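Side-chain contacts in transcriptional regulator (LacI family) (Clostridium acetobutylicum ATCC 824, PDB 3G85), which probably acts as a DNA-binding transcription factor of the LacI family that recognises cis-regulatory regions of DNA: residues 164-169 with 183-188; 205-210 with 216-221; 50-55 with 72-77; 199-204 with 232-237. One frame throughout, in Å; residues are numbered along the deposited sequence.

Contact 1 of 4, residues 164-169 with 183-188; sequences HIIAAE and MKLKNT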
loop_
_atom_site.group_PDB
_atom_site.type_symbol
_atom_site.label_atom_id
_atom_site.label_comp_id
_atom_site.label_asym_id
_atom_site.label_seq_id
_atom_site.Cartn_x
_atom_site.Cartn_y
_atom_site.Cartn_z
ATOM N N HIS A 164 20.665 1.042 -10.276
ATOM C CA HIS A 164 19.483 1.799 -10.722
ATOM C C HIS A 164 18.284 1.583 -9.848
ATOM O O HIS A 164 17.186 1.866 -10.254
ATOM C CB HIS A 164 19.122 1.503 -12.170
ATOM C CG HIS A 164 20.149 1.977 -13.139
ATOM N ND1 HIS A 164 20.137 1.616 -14.470
ATOM C CD2 HIS A 164 21.227 2.780 -12.969
ATOM C CE1 HIS A 164 21.161 2.187 -15.082
ATOM N NE2 HIS A 164 21.837 2.898 -14.193
ATOM N N ILE A 165 18.520 1.030 -8.669
ATOM C CA ILE A 165 17.558 1.004 -7.603
ATOM C C ILE A 165 18.028 2.070 -6.611
ATOM O O ILE A 165 19.161 2.020 -6.097
ATOM C CB ILE A 165 17.469 -0.403 -6.971
ATOM C CG1 ILE A 165 16.923 -1.403 -8.002
ATOM C CG2 ILE A 165 16.570 -0.374 -5.773
ATOM C CD1 ILE A 165 17.254 -2.842 -7.700
ATOM N N ILE A 166 17.180 3.072 -6.400
ATOM C CA ILE A 166 17.548 4.253 -5.626
ATOM C C ILE A 166 16.599 4.343 -4.436
ATOM O O ILE A 166 15.366 4.363 -4.634
ATOM C CB ILE A 166 17.414 5.538 -6.501
ATOM C CG1 ILE A 166 18.305 5.432 -7.749
ATOM C CG2 ILE A 166 17.707 6.794 -5.718
ATOM C CD1 ILE A 166 18.076 6.523 -8.785
ATOM N N ALA A 167 17.160 4.371 -3.228
ATOM C CA ALA A 167 16.368 4.547 -2.015
ATOM C C ALA A 167 15.783 5.956 -2.009
ATOM O O ALA A 167 16.422 6.908 -2.507
ATOM C CB ALA A 167 17.208 4.308 -0.755
ATOM N N ALA A 168 14.580 6.094 -1.451
ATOM C CA ALA A 168 13.958 7.412 -1.277
ATOM C C ALA A 168 13.074 7.463 -0.044
ATOM O O ALA A 168 12.510 6.440 0.384
ATOM C CB ALA A 168 13.119 7.763 -2.517
ATOM N N GLU A 169 12.918 8.659 0.520
ATOM C CA GLU A 169 11.867 8.869 1.519
ATOM C C GLU A 169 10.503 8.905 0.864
ATOM O O GLU A 169 10.364 9.377 -0.277
ATOM C CB GLU A 169 12.068 10.179 2.258
ATOM C CG GLU A 169 12.857 10.037 3.524
ATOM C CD GLU A 169 13.463 11.361 3.950
ATOM O OE1 GLU A 169 13.042 12.435 3.409
ATOM O OE2 GLU A 169 14.372 11.323 4.822
HETATM N N MSE A 183 18.996 11.720 -12.057
HETATM C CA MSE A 183 19.488 12.586 -13.129
HETATM C C MSE A 183 21.026 12.643 -13.207
HETATM O O MSE A 183 21.573 13.001 -14.247
HETATM C CB MSE A 183 18.926 14.008 -13.005
HETATM C CG MSE A 183 17.415 14.120 -13.184
HETATM SE SE MSE A 183 16.851 13.718 -15.001
HETATM C CE MSE A 183 16.552 11.792 -14.939
ATOM N N LYS A 184 21.693 12.292 -12.121
ATOM C CA LYS A 184 23.161 12.247 -12.099
ATOM C C LYS A 184 23.758 10.999 -12.715
ATOM O O LYS A 184 24.958 10.984 -13.016
ATOM C CB LYS A 184 23.690 12.425 -10.690
ATOM C CG LYS A 184 23.708 13.856 -10.296
ATOM C CD LYS A 184 24.020 14.021 -8.855
ATOM C CE LYS A 184 23.771 15.494 -8.511
ATOM N NZ LYS A 184 24.273 15.757 -7.175
ATOM N N LEU A 185 22.933 9.965 -12.895
ATOM C CA LEU A 185 23.380 8.712 -13.493
ATOM C C LEU A 185 23.899 8.965 -14.913
ATOM O O LEU A 185 23.339 9.783 -15.664
ATOM C CB LEU A 185 22.287 7.627 -13.440
ATOM C CG LEU A 185 21.911 6.986 -12.084
ATOM C CD1 LEU A 185 20.559 6.300 -12.131
ATOM C CD2 LEU A 185 22.938 5.975 -11.620
ATOM N N LYS A 186 25.011 8.310 -15.248
ATOM C CA LYS A 186 25.580 8.424 -16.587
ATOM C C LYS A 186 24.585 7.946 -17.633
ATOM O O LYS A 186 24.418 8.591 -18.662
ATOM C CB LYS A 186 26.889 7.633 -16.714
ATOM C CG LYS A 186 28.129 8.494 -16.555
ATOM C CD LYS A 186 28.597 8.587 -15.105
ATOM C CE LYS A 186 29.561 9.741 -14.933
ATOM N NZ LYS A 186 28.850 11.065 -14.963
ATOM N N ASN A 187 23.962 6.803 -17.359
ATOM C CA ASN A 187 22.938 6.220 -18.219
ATOM C C ASN A 187 21.675 5.986 -17.401
ATOM O O ASN A 187 21.651 5.088 -16.555
ATOM C CB ASN A 187 23.417 4.881 -18.782
ATOM C CG ASN A 187 24.571 5.030 -19.757
ATOM O OD1 ASN A 187 25.712 4.692 -19.432
ATOM N ND2 ASN A 187 24.283 5.549 -20.959
ATOM N N THR A 188 20.643 6.802 -17.621
ATOM C CA THR A 188 19.339 6.585 -16.963
ATOM C C THR A 188 18.399 5.790 -17.892
ATOM O O THR A 188 18.192 6.200 -19.029
ATOM C CB THR A 188 18.640 7.912 -16.600
ATOM O OG1 THR A 188 18.123 8.508 -17.800
ATOM C CG2 THR A 188 19.603 8.891 -15.926
#
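H164 and L185 set the geometry here: the imidazole and the leucine side chain pass each other at a slant, with the CD2 side of the ring against the fork of the leucine. From CD2 of H164 to CD1 of L185 is 3.7 Å, and CD2 of L185 follows at 3.9 Å from that same ring carbon, so both methyls share one corner of the imidazole. With CG of H164 anti to the carbonyl carbon (chi1 -66°), the ring swings across to the 183-188 loop although CB does not point there.

I166, two residues along, comes at L185 quite differently. The two side chains extend toward each other tip to tip, CD1 of I166 lying 4.2 Å from CD1 of L185. One leucine methyl thus meets an imidazole carbon and an isoleucine terminus. I166 also rests on L182 of helix 172-182, while backbone bonds to A132 and L134 hold it in the edge strand 165-167.

The polar end of the imidazole adds proximity rather than a bond. NE2 of H164 is 3.2 Å from the carbonyl O of N187, but the angle is too poor for hydrogen bonding. Apolar packing therefore joins the edge strand to the loop, and the imidazole serves it chiefly through carbon; O of N187 also lies 3.3 Å from CE1 of H164, and a weak electrostatic attraction is possible on this side of the ring.

Contact 2 of 4, residues 205-210 with 216-221; sequences SVLNKR and DDIEIV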
loop_
_atom_site.group_PDB
_atom_site.type_symbol
_atom_site.label_atom_id
_atom_site.label_comp_id
_atom_site.label_asym_id
_atom_site.label_seq_id
_atom_site.Cartn_x
_atom_site.Cartn_y
_atom_site.Cartn_z
ATOM N N SER A 205 7.896 16.337 -10.858
ATOM C CA SER A 205 8.220 17.741 -10.562
ATOM C C SER A 205 9.584 18.077 -11.213
ATOM O O SER A 205 9.738 19.076 -11.935
ATOM C CB SER A 205 8.275 17.978 -9.042
ATOM O OG SER A 205 8.668 19.294 -8.693
ATOM N N VAL A 206 10.554 17.211 -10.959
ATOM C CA VAL A 206 11.930 17.423 -11.433
ATOM C C VAL A 206 12.020 17.223 -12.952
ATOM O O VAL A 206 12.598 18.057 -13.660
ATOM C CB VAL A 206 12.916 16.514 -10.685
ATOM C CG1 VAL A 206 14.332 16.608 -11.306
ATOM C CG2 VAL A 206 12.967 16.891 -9.232
ATOM N N LEU A 207 11.452 16.133 -13.462
ATOM C CA LEU A 207 11.465 15.870 -14.903
ATOM C C LEU A 207 10.810 16.994 -15.708
ATOM O O LEU A 207 11.271 17.317 -16.823
ATOM C CB LEU A 207 10.790 14.534 -15.238
ATOM C CG LEU A 207 11.274 13.228 -14.612
ATOM C CD1 LEU A 207 10.536 12.087 -15.274
ATOM C CD2 LEU A 207 12.784 13.021 -14.710
ATOM N N ASN A 208 9.733 17.580 -15.176
ATOM C CA ASN A 208 9.104 18.737 -15.816
ATOM C C ASN A 208 10.020 19.980 -15.858
ATOM O O ASN A 208 10.145 20.625 -16.908
ATOM C CB ASN A 208 7.775 19.079 -15.140
ATOM C CG ASN A 208 6.667 18.095 -15.503
ATOM O OD1 ASN A 208 6.821 17.283 -16.418
ATOM N ND2 ASN A 208 5.533 18.179 -14.799
ATOM N N LYS A 209 10.644 20.310 -14.729
ATOM C CA LYS A 209 11.589 21.426 -14.626
ATOM C C LYS A 209 12.752 21.254 -15.616
ATOM O O LYS A 209 13.184 22.210 -16.246
ATOM C CB LYS A 209 12.161 21.555 -13.202
ATOM C CG LYS A 209 11.314 22.353 -12.216
ATOM C CD LYS A 209 12.068 22.676 -10.904
ATOM C CE LYS A 209 13.048 23.849 -11.083
ATOM N NZ LYS A 209 13.429 24.580 -9.816
ATOM N N ARG A 210 13.242 20.028 -15.744
ATOM C CA ARG A 210 14.374 19.732 -16.600
ATOM C C ARG A 210 13.969 19.388 -18.037
ATOM O O ARG A 210 14.830 19.077 -18.865
ATOM C CB ARG A 210 15.239 18.648 -15.954
ATOM C CG ARG A 210 15.857 19.180 -14.671
ATOM C CD ARG A 210 16.879 18.291 -14.038
ATOM N NE ARG A 210 17.189 18.776 -12.689
ATOM C CZ ARG A 210 18.148 18.281 -11.912
ATOM N NH1 ARG A 210 18.922 17.304 -12.355
ATOM N NH2 ARG A 210 18.344 18.772 -10.701
ATOM N N ASP A 216 7.892 9.914 -23.331
ATOM C CA ASP A 216 8.845 9.748 -24.452
ATOM C C ASP A 216 10.298 9.493 -24.069
ATOM O O ASP A 216 10.933 8.594 -24.622
ATOM C CB ASP A 216 8.749 10.917 -25.442
ATOM C CG ASP A 216 7.398 10.992 -26.133
ATOM O OD1 ASP A 216 6.756 9.944 -26.363
ATOM O OD2 ASP A 216 6.965 12.120 -26.457
ATOM N N ASP A 217 10.834 10.288 -23.148
ATOM C CA ASP A 217 12.171 10.036 -22.607
ATOM C C ASP A 217 12.156 9.066 -21.428
ATOM O O ASP A 217 13.049 8.242 -21.300
ATOM C CB ASP A 217 12.823 11.349 -22.190
ATOM C CG ASP A 217 12.969 12.322 -23.352
ATOM O OD1 ASP A 217 13.091 11.843 -24.506
ATOM O OD2 ASP A 217 12.960 13.559 -23.111
ATOM N N ILE A 218 11.148 9.185 -20.558
ATOM C CA ILE A 218 10.993 8.303 -19.384
ATOM C C ILE A 218 9.520 7.972 -19.184
ATOM O O ILE A 218 8.670 8.878 -19.185
ATOM C CB ILE A 218 11.552 8.935 -18.070
ATOM C CG1 ILE A 218 13.061 9.155 -18.179
ATOM C CG2 ILE A 218 11.255 8.029 -16.839
ATOM C CD1 ILE A 218 13.700 9.717 -16.945
ATOM N N GLU A 219 9.212 6.685 -19.015
ATOM C CA GLU A 219 7.837 6.280 -18.703
ATOM C C GLU A 219 7.754 5.791 -17.249
ATOM O O GLU A 219 8.606 5.052 -16.805
ATOM C CB GLU A 219 7.352 5.202 -19.658
ATOM C CG GLU A 219 5.849 5.090 -19.631
ATOM C CD GLU A 219 5.264 4.270 -20.764
ATOM O OE1 GLU A 219 5.906 4.130 -21.841
ATOM O OE2 GLU A 219 4.144 3.756 -20.561
ATOM N N ILE A 220 6.738 6.236 -16.514
ATOM C CA ILE A 220 6.658 5.920 -15.080
ATOM C C ILE A 220 5.447 5.053 -14.787
ATOM O O ILE A 220 4.386 5.263 -15.350
ATOM C CB ILE A 220 6.534 7.228 -14.239
ATOM C CG1 ILE A 220 7.729 8.136 -14.532
ATOM C CG2 ILE A 220 6.396 6.883 -12.719
ATOM C CD1 ILE A 220 7.592 9.619 -14.045
ATOM N N VAL A 221 5.606 4.093 -13.893
ATOM C CA VAL A 221 4.470 3.379 -13.303
ATOM C C VAL A 221 4.713 3.459 -11.810
ATOM O O VAL A 221 5.839 3.276 -11.350
ATOM C CB VAL A 221 4.371 1.904 -13.714
ATOM C CG1 VAL A 221 3.225 1.181 -12.936
ATOM C CG2 VAL A 221 4.094 1.817 -15.222
#
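L207 and I218 mark the closest backbone approach, their CA atoms 8.8 Å apart: a helix layer resting on a sheet with side chains filling the gap. Residues 205-209 form the last turn of helix 197-209, and R210 has left it; backbone bonds run from K209 N to S205 O and from R210 N to V206 O. The 216-221 segment runs from a loop into strand 219-224.

L207 supplies the whole helical side of the contact, and its two methyls divide the work. CD2 lies 4.1 Å from CD1 of I218, and those side chains meet at about a right angle. CD1 reaches CD1 of I220 at 4.0 Å, this time tip to tip. Between the isoleucines, E219 turns its CB away from the helix; its carboxylate forms a salt bridge with K125 and a hydrogen bond with Y127. In I220, CG1 stands anti to the carbonyl carbon (chi1 -58°), which carries CD1 out toward the helix, where V203 and I204 also touch this side chain.

All three residues are buried and purely aliphatic. L207 is one of the helix residues that pack on the second, parallel strand of a beta-alpha-beta unit (strand 191-194, helix 197-209, strand 219-224), the repeating element of the periplasmic binding protein-like fold.

Contact 3 of 4, residues 50-55 with 72-77; sequences CPYKTD and AIIANI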
loop_
_atom_site.group_PDB
_atom_site.type_symbol
_atom_site.label_atom_id
_atom_site.label_comp_id
_atom_site.label_asym_id
_atom_site.label_seq_id
_atom_site.Cartn_x
_atom_site.Cartn_y
_atom_site.Cartn_z
ATOM N N CYS A 50 -7.362 4.790 16.200
ATOM C CA CYS A 50 -6.420 4.782 17.315
ATOM C C CYS A 50 -4.976 4.793 16.791
ATOM O O CYS A 50 -4.368 3.727 16.538
ATOM C CB CYS A 50 -6.649 3.548 18.194
ATOM S SG CYS A 50 -8.309 3.435 18.866
ATOM N N PRO A 51 -4.402 6.001 16.649
ATOM C CA PRO A 51 -2.977 6.130 16.316
ATOM C C PRO A 51 -2.173 5.506 17.453
ATOM O O PRO A 51 -2.505 5.718 18.634
ATOM C CB PRO A 51 -2.770 7.654 16.291
ATOM C CG PRO A 51 -4.118 8.241 16.056
ATOM C CD PRO A 51 -5.045 7.325 16.825
ATOM N N TYR A 52 -1.187 4.703 17.126
ATOM C CA TYR A 52 -0.255 4.212 18.120
ATOM C C TYR A 52 1.149 4.196 17.549
ATOM O O TYR A 52 1.350 4.191 16.337
ATOM C CB TYR A 52 -0.682 2.817 18.584
ATOM C CG TYR A 52 -0.505 1.755 17.535
ATOM C CD1 TYR A 52 -1.489 1.539 16.566
ATOM C CD2 TYR A 52 0.630 0.927 17.527
ATOM C CE1 TYR A 52 -1.308 0.547 15.578
ATOM C CE2 TYR A 52 0.812 -0.044 16.552
ATOM C CZ TYR A 52 -0.174 -0.240 15.586
ATOM O OH TYR A 52 -0.032 -1.228 14.606
ATOM N N LYS A 53 2.140 4.190 18.432
ATOM C CA LYS A 53 3.522 4.245 18.004
ATOM C C LYS A 53 3.979 2.890 17.478
ATOM O O LYS A 53 3.598 1.870 18.016
ATOM C CB LYS A 53 4.377 4.715 19.196
ATOM C CG LYS A 53 5.837 4.927 18.937
ATOM C CD LYS A 53 6.424 5.575 20.226
ATOM C CE LYS A 53 7.923 5.361 20.380
ATOM N NZ LYS A 53 8.674 5.639 19.107
ATOM N N THR A 54 4.761 2.885 16.401
ATOM C CA THR A 54 5.309 1.644 15.843
ATOM C C THR A 54 5.777 0.697 16.961
ATOM O O THR A 54 6.427 1.136 17.905
ATOM C CB THR A 54 6.520 1.947 14.929
ATOM O OG1 THR A 54 6.101 2.816 13.866
ATOM C CG2 THR A 54 7.099 0.667 14.344
ATOM N N ASP A 55 5.429 -0.583 16.855
ATOM C CA ASP A 55 5.821 -1.602 17.843
ATOM C C ASP A 55 5.121 -1.525 19.198
ATOM O O ASP A 55 5.480 -2.273 20.131
ATOM C CB ASP A 55 7.354 -1.653 18.021
ATOM C CG ASP A 55 8.073 -2.196 16.792
ATOM O OD1 ASP A 55 7.477 -2.965 15.992
ATOM O OD2 ASP A 55 9.254 -1.860 16.615
ATOM N N ALA A 72 -11.323 -4.983 16.039
ATOM C CA ALA A 72 -10.240 -4.086 15.631
ATOM C C ALA A 72 -9.743 -4.473 14.262
ATOM O O ALA A 72 -9.761 -5.652 13.907
ATOM C CB ALA A 72 -9.095 -4.150 16.617
ATOM N N ILE A 73 -9.252 -3.479 13.530
ATOM C CA ILE A 73 -8.572 -3.690 12.252
ATOM C C ILE A 73 -7.200 -3.071 12.467
ATOM O O ILE A 73 -7.123 -1.908 12.911
ATOM C CB ILE A 73 -9.246 -2.885 11.115
ATOM C CG1 ILE A 73 -10.731 -3.267 10.954
ATOM C CG2 ILE A 73 -8.490 -3.113 9.823
ATOM C CD1 ILE A 73 -11.590 -2.217 10.223
ATOM N N ILE A 74 -6.131 -3.804 12.149
ATOM C CA ILE A 74 -4.781 -3.249 12.289
ATOM C C ILE A 74 -4.268 -2.899 10.928
ATOM O O ILE A 74 -4.073 -3.795 10.112
ATOM C CB ILE A 74 -3.794 -4.235 12.889
ATOM C CG1 ILE A 74 -4.409 -5.052 14.032
ATOM C CG2 ILE A 74 -2.503 -3.468 13.268
ATOM C CD1 ILE A 74 -5.066 -4.276 15.177
ATOM N N ALA A 75 -4.067 -1.602 10.684
ATOM C CA ALA A 75 -3.692 -1.110 9.349
ATOM C C ALA A 75 -2.330 -1.614 8.842
ATOM O O ALA A 75 -2.198 -1.953 7.658
ATOM C CB ALA A 75 -3.757 0.411 9.316
ATOM N N ASN A 76 -1.320 -1.647 9.726
ATOM C CA ASN A 76 0.018 -2.091 9.335
ATOM C C ASN A 76 0.749 -2.696 10.517
ATOM O O ASN A 76 1.554 -2.007 11.168
ATOM C CB ASN A 76 0.844 -0.909 8.724
ATOM C CG ASN A 76 2.272 -1.331 8.341
ATOM O OD1 ASN A 76 2.470 -2.389 7.728
ATOM N ND2 ASN A 76 3.268 -0.515 8.718
ATOM N N ILE A 77 0.448 -3.958 10.840
ATOM C CA ILE A 77 1.016 -4.554 12.040
ATOM C C ILE A 77 2.521 -4.815 11.826
ATOM O O ILE A 77 2.926 -5.220 10.733
ATOM C CB ILE A 77 0.242 -5.834 12.456
ATOM C CG1 ILE A 77 0.613 -6.228 13.899
ATOM C CG2 ILE A 77 0.419 -6.974 11.387
ATOM C CD1 ILE A 77 -0.439 -7.042 14.610
HETATM O O HOH W 1 -1.273 -0.230 12.229
#
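Y52 meets the 72-77 segment through its phenolic oxygen, and a water completes the polar part of the contact. That water is hydrogen-bonded to OH of Y52 at 2.9 Å and accepts a hydrogen bond from N76 N, also at 2.9 Å. It ties the end of a side chain to a backbone amide just beyond strand 71-74. A direct bond to the neighbouring carbonyl is absent, OH of Y52 being 3.9 Å from O of N76.

The van der Waals part centres on I74. Its CG2 is 3.6 Å from OH of Y52; the two side chains cross at about a right angle, and it is the branch methyl of the isoleucine that meets the hydroxyl. The tyrosine gets there by a torsion of 70° about its first bond, with CG set between the backbone N and the carbonyl carbon. Within its own segment the ring has C50 O at its edge, in plane, and Y17 and S19 of the intervening strand 13-19 also touch Y52.

A further set of polar bonds belongs to N76, whose OD1 receives R99 and N139 while ND2 reaches D21 OD1; a glycerol, probably from the crystallisation liquor, lies about 5 Å from the N76 side chain. Strands 46-52 and 71-74 flank strand 13-19 in a parallel sheet, and loops beyond the carboxyl ends of such strands are where this fold generally builds its ligand cleft, consistent with a pocket here.

Contact 4 of 4, residues 199-204 with 232-237; sequences IALGVI and EFSTPP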
loop_
_atom_site.group_PDB
_atom_site.type_symbol
_atom_site.label_atom_id
_atom_site.label_comp_id
_atom_site.label_asym_id
_atom_site.label_seq_id
_atom_site.Cartn_x
_atom_site.Cartn_y
_atom_site.Cartn_z
ATOM N N ILE A 199 6.236 9.494 -4.332
ATOM C CA ILE A 199 7.551 9.492 -4.935
ATOM C C ILE A 199 7.420 9.895 -6.397
ATOM O O ILE A 199 8.172 10.750 -6.896
ATOM C CB ILE A 199 8.230 8.113 -4.741
ATOM C CG1 ILE A 199 8.744 7.974 -3.290
ATOM C CG2 ILE A 199 9.338 7.894 -5.787
ATOM C CD1 ILE A 199 9.271 6.614 -2.988
ATOM N N ALA A 200 6.467 9.294 -7.098
ATOM C CA ALA A 200 6.267 9.595 -8.529
ATOM C C ALA A 200 5.915 11.060 -8.783
ATOM O O ALA A 200 6.389 11.671 -9.750
ATOM C CB ALA A 200 5.178 8.678 -9.106
ATOM N N LEU A 201 5.111 11.643 -7.905
ATOM C CA LEU A 201 4.746 13.056 -8.074
ATOM C C LEU A 201 5.959 13.985 -7.923
ATOM O O LEU A 201 6.112 14.948 -8.699
ATOM C CB LEU A 201 3.662 13.471 -7.086
ATOM C CG LEU A 201 2.304 12.808 -7.358
ATOM C CD1 LEU A 201 1.371 13.138 -6.175
ATOM C CD2 LEU A 201 1.721 13.185 -8.774
ATOM N N GLY A 202 6.839 13.654 -6.990
ATOM C CA GLY A 202 8.088 14.401 -6.814
ATOM C C GLY A 202 9.011 14.246 -8.024
ATOM O O GLY A 202 9.649 15.217 -8.471
ATOM N N VAL A 203 9.106 13.019 -8.524
ATOM C CA VAL A 203 9.920 12.728 -9.725
ATOM C C VAL A 203 9.473 13.572 -10.927
ATOM O O VAL A 203 10.276 14.229 -11.588
ATOM C CB VAL A 203 9.893 11.253 -10.083
ATOM C CG1 VAL A 203 10.503 11.046 -11.519
ATOM C CG2 VAL A 203 10.588 10.396 -8.998
ATOM N N ILE A 204 8.177 13.597 -11.186
ATOM C CA ILE A 204 7.644 14.353 -12.304
ATOM C C ILE A 204 7.892 15.856 -12.115
ATOM O O ILE A 204 8.119 16.560 -13.124
ATOM C CB ILE A 204 6.154 14.010 -12.504
ATOM C CG1 ILE A 204 6.044 12.638 -13.135
ATOM C CG2 ILE A 204 5.435 15.022 -13.365
ATOM C CD1 ILE A 204 4.760 11.967 -12.721
ATOM N N GLU A 232 -4.337 11.015 -11.195
ATOM C CA GLU A 232 -5.269 11.120 -12.341
ATOM C C GLU A 232 -5.031 12.440 -13.075
ATOM O O GLU A 232 -5.029 12.488 -14.299
ATOM C CB GLU A 232 -6.735 11.044 -11.907
ATOM C CG GLU A 232 -7.730 10.970 -13.111
ATOM C CD GLU A 232 -9.177 10.840 -12.711
ATOM O OE1 GLU A 232 -9.488 10.796 -11.512
ATOM O OE2 GLU A 232 -10.039 10.820 -13.622
ATOM N N PHE A 233 -4.813 13.500 -12.309
ATOM C CA PHE A 233 -4.794 14.853 -12.834
ATOM C C PHE A 233 -3.474 15.571 -12.671
ATOM O O PHE A 233 -3.427 16.805 -12.793
ATOM C CB PHE A 233 -5.906 15.691 -12.198
ATOM C CG PHE A 233 -7.302 15.147 -12.419
ATOM C CD1 PHE A 233 -7.896 15.170 -13.677
ATOM C CD2 PHE A 233 -8.034 14.654 -11.337
ATOM C CE1 PHE A 233 -9.227 14.676 -13.888
ATOM C CE2 PHE A 233 -9.357 14.178 -11.496
ATOM C CZ PHE A 233 -9.961 14.176 -12.774
ATOM N N SER A 234 -2.406 14.830 -12.362
ATOM C CA SER A 234 -1.064 15.422 -12.341
ATOM C C SER A 234 -0.665 15.854 -13.774
ATOM O O SER A 234 -1.349 15.515 -14.747
ATOM C CB SER A 234 -0.042 14.433 -11.794
ATOM O OG SER A 234 -0.193 13.193 -12.469
ATOM N N THR A 235 0.419 16.611 -13.894
ATOM C CA THR A 235 0.934 16.958 -15.226
ATOM C C THR A 235 2.275 16.255 -15.423
ATOM O O THR A 235 3.264 16.657 -14.823
ATOM C CB THR A 235 1.076 18.501 -15.394
ATOM O OG1 THR A 235 -0.219 19.118 -15.252
ATOM C CG2 THR A 235 1.636 18.834 -16.798
ATOM N N PRO A 236 2.305 15.158 -16.204
ATOM C CA PRO A 236 1.205 14.474 -16.851
ATOM C C PRO A 236 0.560 13.473 -15.874
ATOM O O PRO A 236 1.116 13.245 -14.791
ATOM C CB PRO A 236 1.921 13.707 -17.974
ATOM C CG PRO A 236 3.132 13.283 -17.345
ATOM C CD PRO A 236 3.580 14.459 -16.482
ATOM N N PRO A 237 -0.613 12.917 -16.229
ATOM C CA PRO A 237 -1.179 11.811 -15.459
ATOM C C PRO A 237 -0.198 10.636 -15.378
ATOM O O PRO A 237 0.549 10.347 -16.328
ATOM C CB PRO A 237 -2.460 11.474 -16.236
ATOM C CG PRO A 237 -2.858 12.835 -16.833
ATOM C CD PRO A 237 -1.531 13.331 -17.308
#
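Helix 197-209 presents L201 and I204 to the loop that leads from helix 228-232 into strand 239-242, the return connection of the next beta-alpha-beta step. I204 makes the closer approach. Its CG2 lies 3.1 Å from the carbonyl O of T235, a tight carbon-oxygen contact, and 3.7 Å from CD of P236. The isoleucine and the proline ring meet aslant, with the CG2 methyl against the ring carbon next to the proline nitrogen. That methyl stands anti to the backbone N of I204, while the CG1 branch is placed beside it. The carbonyl of T235 has a proper polar partner too, since N208, one turn further along the helix, donates to it through ND2.

L201, a turn earlier, extends CD2 to CB of S234 at 3.7 Å. The serine hydroxyl bonds chiefly within its own loop: OG donates to O of P236 over 2.7 Å, coming from 37° above the carbonyl plane with an angle of 123° at the oxygen, and has a weak second bond to T231 O. The bond to P236 spans the cis peptide that precedes this proline, which is consistent with a compact bend.

Aliphatic groups of a helix thus pack on a proline bend, and I204 lies between that bend and strand 219-224. The site is a helix-to-strand loop on the flank of an alpha/beta domain, as befits the periplasmic binding protein-like fold.

Contacts 1, 2 and 4 fall within one periplasmic binding protein-like domain, whereas contact 3 belongs to the other sheet, its centre about 33, 35 and 29 Å from theirs. Along the chain contact 3 comes first and contact 1 second; contact 4 then opens on helix 197-209, and both segments of contact 2 fall before its closing loop. Contacts 2 and 4 share that helix, with centres about 9 Å apart. Selenomethionine M183, in the 183-188 segment but not part of its contact with 164-169, touches L207 and I218 of contact 2. One domain thus holds three neighbouring contacts round helix 197-209 and its sheet, and the other a separate water-bridged site.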